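Local coordinates for protein lectin (Pleurotus ostreatus, PDB 6KC2) that binds calcium ions and, through them, rhamnose, and also binds N-acetylgalactosamine, probably recognising glycans as a fungal lectin with two calcium sites, at residues S96-T101 and A141-G146; V254-D259 and D281-P286. All blocks are in the same frame, centred on the assembly; numbering follows the deposited sequence.

Contact 1 (S96-T101 and A141-G146); sequences SDDAHT and ANSPAG. With CA (calcium ion), chain F; RAM (alpha-L-rhamnopyranose), chain G.
D97 and G146 pair through their backbones as an antiparallel hydrogen-bonded pair: D97 N gives a nearly straight bond to G146 O (2.8 Å, 174°), and G146 N returns one to D97 O. This single bridge fixes the root of the D97 side chain. Its CB runs beside the G146 backbone; glycine puts no side chain on that face of the pair, next to the aspartate. CG is anti to the backbone N (chi1 176°), which carries the carboxylate toward the metal. D97 OD1 then binds the calcium ion at 2.4 Å, while OD2 lies 2.7 Å from O4 of the rhamnose and is hydrogen-bonded to the indole NE1 of W204. From segment 141-146, P144 O binds the same calcium ion at 2.4 Å; P144 offers its main-chain carbonyl, and its ring carbons pack near the sugar's O4. S143 OG binds the calcium ion at 2.5 Å and also hydrogen-bonds to V140 O. From D98, which follows a cis peptide bond, OD2 reaches the calcium ion at 2.6 Å and accepts from L139 N, and OD1 accepts a hydrogen bond from rhamnose O2. N138 OD1 and the sugar's O3 and O4 complete the site. Hard oxygen ligands and two carboxylates suit calcium, whose charge would probably offset the repulsion between the acceptor oxygens D97 OD1 and P144 O and let the sugar hydroxyls act as ligands: calcium-mediated carbohydrate recognition.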
loop_
_atom_site.group_PDB
_atom_site.type_symbol
_atom_site.label_atom_id
_atom_site.label_comp_id
_atom_site.label_asym_id
_atom_site.label_seq_id
_atom_site.Cartn_x
_atom_site.Cartn_y
_atom_site.Cartn_z
ATOM N N SER A 96 -12.334 -10.316 4.810
ATOM C CA SER A 96 -12.623 -11.420 5.713
ATOM C C SER A 96 -14.055 -11.368 6.215
ATOM O O SER A 96 -14.650 -10.301 6.400
ATOM C CB SER A 96 -11.691 -11.434 6.935
ATOM O OG SER A 96 -11.711 -10.172 7.603
ATOM N N ASP A 97 -14.571 -12.551 6.492
ATOM C CA ASP A 97 -15.795 -12.732 7.252
ATOM C C ASP A 97 -15.402 -13.671 8.385
ATOM O O ASP A 97 -15.298 -14.879 8.149
ATOM C CB ASP A 97 -16.894 -13.314 6.365
ATOM C CG ASP A 97 -18.166 -13.625 7.130
ATOM O OD1 ASP A 97 -18.170 -13.557 8.382
ATOM O OD2 ASP A 97 -19.169 -13.926 6.463
ATOM N N ASP A 98 -15.191 -13.144 9.604
ATOM C CA ASP A 98 -15.452 -11.741 9.993
ATOM C C ASP A 98 -14.202 -10.855 10.168
ATOM O O ASP A 98 -14.289 -9.639 10.033
ATOM C CB ASP A 98 -16.219 -11.689 11.326
ATOM C CG ASP A 98 -17.591 -12.326 11.253
ATOM O OD1 ASP A 98 -18.552 -11.594 10.926
ATOM O OD2 ASP A 98 -17.712 -13.550 11.543
ATOM N N ALA A 99 -13.057 -11.448 10.513
ATOM C CA ALA A 99 -11.878 -10.664 10.875
ATOM C C ALA A 99 -10.621 -11.452 10.535
ATOM O O ALA A 99 -10.648 -12.681 10.420
ATOM C CB ALA A 99 -11.885 -10.286 12.375
ATOM N N HIS A 100 -9.503 -10.736 10.399
ATOM C CA HIS A 100 -8.265 -11.393 9.997
ATOM C C HIS A 100 -7.057 -10.712 10.627
ATOM O O HIS A 100 -7.082 -9.515 10.935
ATOM C CB HIS A 100 -8.104 -11.390 8.474
ATOM C CG HIS A 100 -8.013 -10.018 7.894
ATOM N ND1 HIS A 100 -9.107 -9.353 7.384
ATOM C CD2 HIS A 100 -6.964 -9.165 7.777
ATOM C CE1 HIS A 100 -8.737 -8.153 6.964
ATOM N NE2 HIS A 100 -7.441 -8.014 7.187
ATOM N N THR A 101 -5.992 -11.497 10.792
ATOM C CA THR A 101 -4.655 -10.992 11.074
ATOM C C THR A 101 -3.719 -11.580 10.031
ATOM O O THR A 101 -3.703 -12.799 9.828
ATOM C CB THR A 101 -4.185 -11.370 12.485
ATOM O OG1 THR A 101 -5.213 -11.058 13.428
ATOM C CG2 THR A 101 -2.903 -10.628 12.855
ATOM N N ALA A 141 -22.248 -16.786 15.455
ATOM C CA ALA A 141 -22.600 -18.199 15.377
ATOM C C ALA A 141 -23.556 -18.456 14.212
ATOM O O ALA A 141 -24.343 -17.589 13.828
ATOM C CB ALA A 141 -23.229 -18.670 16.690
ATOM N N ASN A 142 -23.461 -19.659 13.630
ATOM C CA ASN A 142 -24.324 -20.086 12.526
ATOM C C ASN A 142 -24.178 -19.214 11.283
ATOM O O ASN A 142 -25.117 -19.125 10.482
ATOM C CB ASN A 142 -25.809 -20.103 12.930
ATOM C CG ASN A 142 -26.068 -20.940 14.153
ATOM O OD1 ASN A 142 -25.606 -22.082 14.251
ATOM N ND2 ASN A 142 -26.801 -20.375 15.109
ATOM N N SER A 143 -23.039 -18.560 11.098
ATOM C CA SER A 143 -22.867 -17.613 10.008
ATOM C C SER A 143 -21.727 -18.057 9.096
ATOM O O SER A 143 -20.868 -18.849 9.498
ATOM C CB SER A 143 -22.580 -16.201 10.550
ATOM O OG SER A 143 -21.251 -16.119 11.026
ATOM N N PRO A 144 -21.690 -17.568 7.858
ATOM C CA PRO A 144 -20.585 -17.937 6.965
ATOM C C PRO A 144 -19.243 -17.461 7.504
ATOM O O PRO A 144 -19.157 -16.610 8.386
ATOM C CB PRO A 144 -20.930 -17.251 5.632
ATOM C CG PRO A 144 -22.207 -16.537 5.833
ATOM C CD PRO A 144 -22.808 -16.926 7.152
ATOM N N ALA A 145 -18.179 -18.040 6.962
ATOM C CA ALA A 145 -16.829 -17.685 7.371
ATOM C C ALA A 145 -15.912 -17.816 6.165
ATOM O O ALA A 145 -16.060 -18.743 5.356
ATOM C CB ALA A 145 -16.345 -18.576 8.523
ATOM N N GLY A 146 -14.963 -16.891 6.053
ATOM C CA GLY A 146 -14.097 -16.897 4.893
ATOM C C GLY A 146 -13.028 -15.826 4.874
ATOM O O GLY A 146 -13.190 -14.728 5.428
HETATM CA CA CA F . -19.358 -14.831 9.996
HETATM C C1 RAM G . -23.595 -11.072 9.493
HETATM C C2 RAM G . -22.325 -11.262 10.325
HETATM C C3 RAM G . -21.783 -12.663 10.075
HETATM C C4 RAM G . -21.493 -12.815 8.590
HETATM C C5 RAM G . -22.731 -12.462 7.761
HETATM C C6 RAM G . -22.421 -12.460 6.271
HETATM O O1 RAM G . -24.602 -12.024 9.884
HETATM O O2 RAM G . -21.339 -10.323 9.926
HETATM O O3 RAM G . -20.612 -12.856 10.826
HETATM O O4 RAM G . -21.063 -14.133 8.337
HETATM O O5 RAM G . -23.224 -11.177 8.113
#

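Contact 2 (V254-D259 and D281-P286); sequences VLIAAD and DAYTIP. With CA (calcium ion), chain E; RAM (alpha-L-rhamnopyranose), chain H.
I256 CG2 meets the edge of the Y283 ring, 3.7 Å from Y283 CE2, and V254 CG2 touches I285 CD1 at 3.5 Å; on this face the beta-branched V254 and I256 suit the extended chain. Both polar tips here, D281 OD2 and Y283 OH, are hydrogen-bonded to the hydroxyl of Y262. Beneath the side chains runs an antiparallel ladder: V254 N gives to Y283 O (2.9 Å) and Y283 N to V254 O (2.8 Å), then I256 N to D281 O, and D281 N makes an almost straight bond (175°) to I256 O. Between these hydrogen-bonded pairs sits the non-hydrogen-bonded pair L255 and A282, where L255 CD1 lies 3.4 Å from D281 O and reaches the small methyl of A282. The outward backbone groups bond elsewhere: L255 with T311 of strand 307-316, A282 with F45 just after strand 43-44. Farther along, D259 OD1 binds a calcium ion that also holds the rhamnose, and D259 OD2 is hydrogen-bonded to W364 NE1. Strand 249-259 thus lies between 281-285 and 307-316 in an antiparallel sheet, its V254 and I256 face packed on strands 261-266 and 292-301 of the seven-stranded sheet.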
loop_
_atom_site.group_PDB
_atom_site.type_symbol
_atom_site.label_atom_id
_atom_site.label_comp_id
_atom_site.label_asym_id
_atom_site.label_seq_id
_atom_site.Cartn_x
_atom_site.Cartn_y
_atom_site.Cartn_z
ATOM N N VAL A 254 3.345 5.983 -3.747
ATOM C CA VAL A 254 3.103 7.416 -3.637
ATOM C C VAL A 254 1.738 7.726 -4.225
ATOM O O VAL A 254 1.415 7.263 -5.323
ATOM C CB VAL A 254 4.193 8.232 -4.360
ATOM C CG1 VAL A 254 3.955 9.736 -4.155
ATOM C CG2 VAL A 254 5.563 7.825 -3.866
ATOM N N LEU A 255 0.949 8.513 -3.500
ATOM C CA LEU A 255 -0.330 9.028 -3.975
ATOM C C LEU A 255 -0.259 10.546 -3.908
ATOM O O LEU A 255 0.091 11.096 -2.859
ATOM C CB LEU A 255 -1.488 8.502 -3.119
ATOM C CG LEU A 255 -2.889 9.020 -3.496
ATOM C CD1 LEU A 255 -3.308 8.516 -4.881
ATOM C CD2 LEU A 255 -3.900 8.607 -2.426
ATOM N N ILE A 256 -0.572 11.228 -5.010
ATOM C CA ILE A 256 -0.276 12.654 -5.076
ATOM C C ILE A 256 -1.275 13.374 -5.981
ATOM O O ILE A 256 -1.688 12.855 -7.021
ATOM C CB ILE A 256 1.172 12.883 -5.565
ATOM C CG1 ILE A 256 1.472 14.398 -5.699
ATOM C CG2 ILE A 256 1.414 12.095 -6.855
ATOM C CD1 ILE A 256 2.969 14.756 -5.690
ATOM N N ALA A 257 -1.614 14.604 -5.597
ATOM C CA ALA A 257 -2.442 15.488 -6.407
ATOM C C ALA A 257 -2.040 16.922 -6.089
ATOM O O ALA A 257 -1.607 17.223 -4.969
ATOM C CB ALA A 257 -3.946 15.266 -6.132
ATOM N N ALA A 258 -2.200 17.813 -7.071
ATOM C CA ALA A 258 -1.830 19.206 -6.857
ATOM C C ALA A 258 -2.843 20.149 -7.493
ATOM O O ALA A 258 -3.322 19.912 -8.609
ATOM C CB ALA A 258 -0.432 19.514 -7.410
ATOM N N ASP A 259 -3.155 21.236 -6.791
ATOM C CA ASP A 259 -4.026 22.205 -7.421
ATOM C C ASP A 259 -3.202 22.901 -8.474
ATOM O O ASP A 259 -2.349 23.751 -8.174
ATOM C CB ASP A 259 -4.665 23.210 -6.472
ATOM C CG ASP A 259 -5.565 24.224 -7.227
ATOM O OD1 ASP A 259 -5.311 24.516 -8.417
ATOM O OD2 ASP A 259 -6.574 24.681 -6.652
ATOM N N ASP A 281 -2.909 10.731 -8.618
ATOM C CA ASP A 281 -2.035 9.767 -9.277
ATOM C C ASP A 281 -1.302 8.918 -8.242
ATOM O O ASP A 281 -0.952 9.382 -7.148
ATOM C CB ASP A 281 -1.025 10.474 -10.185
ATOM C CG ASP A 281 -1.701 11.359 -11.218
ATOM O OD1 ASP A 281 -2.587 10.837 -11.925
ATOM O OD2 ASP A 281 -1.370 12.570 -11.319
ATOM N N ALA A 282 -1.075 7.662 -8.594
ATOM C CA ALA A 282 -0.390 6.735 -7.716
ATOM C C ALA A 282 0.819 6.168 -8.450
ATOM O O ALA A 282 0.751 5.887 -9.650
ATOM C CB ALA A 282 -1.336 5.617 -7.255
ATOM N N TYR A 283 1.930 6.012 -7.727
ATOM C CA TYR A 283 3.167 5.501 -8.301
ATOM C C TYR A 283 3.771 4.440 -7.396
ATOM O O TYR A 283 3.565 4.441 -6.176
ATOM C CB TYR A 283 4.198 6.613 -8.511
ATOM C CG TYR A 283 3.703 7.737 -9.384
ATOM C CD1 TYR A 283 3.829 7.672 -10.768
ATOM C CD2 TYR A 283 3.114 8.869 -8.827
ATOM C CE1 TYR A 283 3.361 8.717 -11.588
ATOM C CE2 TYR A 283 2.652 9.931 -9.635
ATOM C CZ TYR A 283 2.782 9.839 -11.013
ATOM O OH TYR A 283 2.336 10.861 -11.817
ATOM N N THR A 284 4.522 3.535 -8.014
ATOM C CA THR A 284 5.338 2.563 -7.302
ATOM C C THR A 284 6.795 2.910 -7.567
ATOM O O THR A 284 7.173 3.157 -8.712
ATOM C CB THR A 284 5.033 1.129 -7.761
ATOM O OG1 THR A 284 3.755 0.733 -7.253
ATOM C CG2 THR A 284 6.118 0.133 -7.260
ATOM N N ILE A 285 7.589 2.972 -6.506
ATOM C CA ILE A 285 9.033 3.147 -6.628
ATOM C C ILE A 285 9.656 1.855 -6.120
ATOM O O ILE A 285 9.719 1.627 -4.904
ATOM C CB ILE A 285 9.534 4.379 -5.859
ATOM C CG1 ILE A 285 8.920 5.633 -6.472
ATOM C CG2 ILE A 285 11.083 4.468 -5.907
ATOM C CD1 ILE A 285 8.476 6.580 -5.460
ATOM N N PRO A 286 10.068 0.960 -7.019
ATOM C CA PRO A 286 10.532 -0.360 -6.596
ATOM C C PRO A 286 12.012 -0.403 -6.267
ATOM O O PRO A 286 12.488 -1.437 -5.774
ATOM C CB PRO A 286 10.232 -1.216 -7.831
ATOM C CG PRO A 286 10.500 -0.284 -8.964
ATOM C CD PRO A 286 10.070 1.101 -8.487
HETATM CA CA CA E . -5.061 27.086 -8.887
HETATM C C1 RAM H . -10.489 27.141 -10.685
HETATM C C2 RAM H . -9.137 26.774 -11.298
HETATM C C3 RAM H . -8.015 26.977 -10.282
HETATM C C4 RAM H . -8.363 26.272 -8.965
HETATM C C5 RAM H . -9.799 26.604 -8.507
HETATM C C6 RAM H . -10.209 25.857 -7.237
HETATM O O1 RAM H . -10.519 28.515 -10.313
HETATM O O2 RAM H . -9.158 25.422 -11.705
HETATM O O3 RAM H . -6.770 26.524 -10.795
HETATM O O4 RAM H . -7.457 26.708 -7.979
HETATM O O5 RAM H . -10.716 26.318 -9.549
#

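Overall arrangement
Both segments of contact 1 precede those of contact 2 along the chain, and the two contacts lie on opposite sides of its centre. They are about 34 Å apart between centres and about 20 Å between nearest atoms, without touching. They share no sheet: contact 1 joins the corner between strands 87-96 and 99-104 to the loop entering strand 146-155, whereas contact 2 pairs strands 249-259 and 281-285. Strand 43-44, from the start of the modelled chain, borders 281-285, tying the N-terminal end to the later sheet. Contact 1 supplies four ligands, two of them aspartates, to one calcium site; contact 2 supplies a single aspartate to the other. Each site holds a rhamnose, consistent with two separate sugar-binding sites in one chain.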